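Local coordinates for protein muconate lactonizing enzyme (Corynebacterium glutamicum, PDB 3I4K) that belongs to the muconate lactonizing enzyme family of the enolase superfamily and carries a magnesium ion in its barrel domain, at residues G75-V80 and A94-V99. Sequence-based numbering, arbitrary orientation.
Sequences GYLAPV and ADLERV
Val80 meets Leu96, Val99 and Asp95 through branches set by its chi1 of -180°: CG1 lies trans to the backbone N and CG2 trans to the carbonyl carbon, a rotation that directs CG1 to Asp95 and CG2 to Val99, with Leu96 CD2 close to both. Leu96, with CG trans to its carbonyl carbon (chi1 -61°), sends CD2 obliquely across this fork, 3.8 Å from Val80 CB. On one flank Val80 CG1 rests on Asp95 CB at 4.1 Å, while the Asp95 carboxylate turns to a salt bridge with Arg84. On the other, Val80 CG2 and Val99 CG1 meet tip to tip, also 4.1 Å apart. Val99 CG2 packs on the main chain as well, 3.7 Å from Tyr76 O. Leu77 CD2 also approaches Leu96 CB at 4.4 Å, and the Leu77 side chain touches Ala106 and Val110 of helix 104-121. No hydrogen bond crosses the interface; the contact consists of apolar side chains and Asp95 CB, with methyl groups touching the carbonyl oxygens of Tyr76 and Leu77. The local axes run 9.4 Å apart at 144°, an inclined antiparallel pairing of helices 66-81 and 89-99, successive members of the helical part of the enolase-type N-terminal capping domain.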
loop_
_atom_site.group_PDB
_atom_site.type_symbol
_atom_site.label_atom_id
_atom_site.label_comp_id
_atom_site.label_asym_id
_atom_site.label_seq_id
_atom_site.Cartn_x
_atom_site.Cartn_y
_atom_site.Cartn_z
ATOM N N GLY A 75 -28.058 2.483 -5.586
ATOM C CA GLY A 75 -28.213 3.397 -6.702
ATOM C C GLY A 75 -27.014 3.937 -7.458
ATOM O O GLY A 75 -27.181 4.423 -8.574
ATOM N N TYR A 76 -25.812 3.863 -6.889
ATOM C CA TYR A 76 -24.651 4.413 -7.589
ATOM C C TYR A 76 -23.417 3.527 -7.705
ATOM O O TYR A 76 -22.820 3.440 -8.773
ATOM C CB TYR A 76 -24.242 5.744 -6.948
ATOM C CG TYR A 76 -25.358 6.754 -6.863
ATOM C CD1 TYR A 76 -26.250 6.747 -5.793
ATOM C CD2 TYR A 76 -25.538 7.704 -7.866
ATOM C CE1 TYR A 76 -27.298 7.666 -5.727
ATOM C CE2 TYR A 76 -26.580 8.620 -7.808
ATOM C CZ TYR A 76 -27.454 8.593 -6.735
ATOM O OH TYR A 76 -28.493 9.493 -6.687
ATOM N N LEU A 77 -23.026 2.878 -6.615
ATOM C CA LEU A 77 -21.837 2.032 -6.622
ATOM C C LEU A 77 -22.012 0.680 -7.318
ATOM O O LEU A 77 -21.277 0.349 -8.249
ATOM C CB LEU A 77 -21.359 1.796 -5.185
ATOM C CG LEU A 77 -21.122 3.038 -4.318
ATOM C CD1 LEU A 77 -20.612 2.603 -2.959
ATOM C CD2 LEU A 77 -20.121 3.967 -4.991
ATOM N N ALA A 78 -22.979 -0.097 -6.848
ATOM C CA ALA A 78 -23.249 -1.425 -7.391
ATOM C C ALA A 78 -23.289 -1.494 -8.917
ATOM O O ALA A 78 -22.593 -2.303 -9.531
ATOM C CB ALA A 78 -24.548 -1.946 -6.816
ATOM N N PRO A 79 -24.095 -0.636 -9.549
ATOM C CA PRO A 79 -24.195 -0.644 -11.008
ATOM C C PRO A 79 -22.875 -0.538 -11.757
ATOM O O PRO A 79 -22.826 -0.775 -12.966
ATOM C CB PRO A 79 -25.129 0.532 -11.299
ATOM C CG PRO A 79 -24.880 1.454 -10.146
ATOM C CD PRO A 79 -24.850 0.495 -8.985
ATOM N N VAL A 80 -21.807 -0.180 -11.053
ATOM C CA VAL A 80 -20.511 -0.055 -11.706
ATOM C C VAL A 80 -19.859 -1.427 -11.830
ATOM O O VAL A 80 -19.176 -1.710 -12.813
ATOM C CB VAL A 80 -19.551 0.897 -10.921
ATOM C CG1 VAL A 80 -18.209 0.996 -11.646
ATOM C CG2 VAL A 80 -20.176 2.296 -10.790
ATOM N N ALA A 94 -11.341 2.166 -8.490
ATOM C CA ALA A 94 -10.940 3.441 -9.074
ATOM C C ALA A 94 -12.111 4.071 -9.824
ATOM O O ALA A 94 -12.288 5.285 -9.792
ATOM C CB ALA A 94 -9.760 3.246 -10.014
ATOM N N ASP A 95 -12.920 3.252 -10.494
ATOM C CA ASP A 95 -14.052 3.795 -11.226
ATOM C C ASP A 95 -15.184 4.251 -10.312
ATOM O O ASP A 95 -16.011 5.058 -10.721
ATOM C CB ASP A 95 -14.588 2.782 -12.243
ATOM C CG ASP A 95 -13.601 2.506 -13.362
ATOM O OD1 ASP A 95 -12.954 3.461 -13.843
ATOM O OD2 ASP A 95 -13.475 1.335 -13.767
ATOM N N LEU A 96 -15.238 3.737 -9.087
ATOM C CA LEU A 96 -16.292 4.158 -8.175
ATOM C C LEU A 96 -16.191 5.662 -7.919
ATOM O O LEU A 96 -17.205 6.349 -7.802
ATOM C CB LEU A 96 -16.207 3.404 -6.847
ATOM C CG LEU A 96 -16.345 1.881 -6.890
ATOM C CD1 LEU A 96 -16.566 1.360 -5.470
ATOM C CD2 LEU A 96 -17.522 1.489 -7.795
ATOM N N GLU A 97 -14.959 6.163 -7.834
ATOM C CA GLU A 97 -14.710 7.582 -7.593
ATOM C C GLU A 97 -15.391 8.473 -8.627
ATOM O O GLU A 97 -15.769 9.607 -8.328
ATOM C CB GLU A 97 -13.203 7.872 -7.603
ATOM C CG GLU A 97 -12.432 7.154 -6.522
ATOM C CD GLU A 97 -13.014 7.409 -5.150
ATOM O OE1 GLU A 97 -13.147 8.597 -4.766
ATOM O OE2 GLU A 97 -13.345 6.420 -4.463
ATOM N N ARG A 98 -15.558 7.965 -9.843
ATOM C CA ARG A 98 -16.183 8.765 -10.890
ATOM C C ARG A 98 -17.678 8.987 -10.676
ATOM O O ARG A 98 -18.248 9.943 -11.205
ATOM C CB ARG A 98 -15.942 8.121 -12.263
ATOM C CG ARG A 98 -14.470 8.024 -12.659
ATOM C CD ARG A 98 -14.298 7.348 -14.016
ATOM N NE ARG A 98 -14.892 8.119 -15.111
ATOM C CZ ARG A 98 -14.370 9.232 -15.623
ATOM N NH1 ARG A 98 -13.228 9.723 -15.151
ATOM N NH2 ARG A 98 -14.997 9.862 -16.607
ATOM N N VAL A 99 -18.310 8.122 -9.886
ATOM C CA VAL A 99 -19.749 8.233 -9.639
ATOM C C VAL A 99 -20.121 8.728 -8.243
ATOM O O VAL A 99 -21.194 9.317 -8.053
ATOM C CB VAL A 99 -20.461 6.880 -9.880
ATOM C CG1 VAL A 99 -20.105 6.349 -11.253
ATOM C CG2 VAL A 99 -20.076 5.880 -8.808
#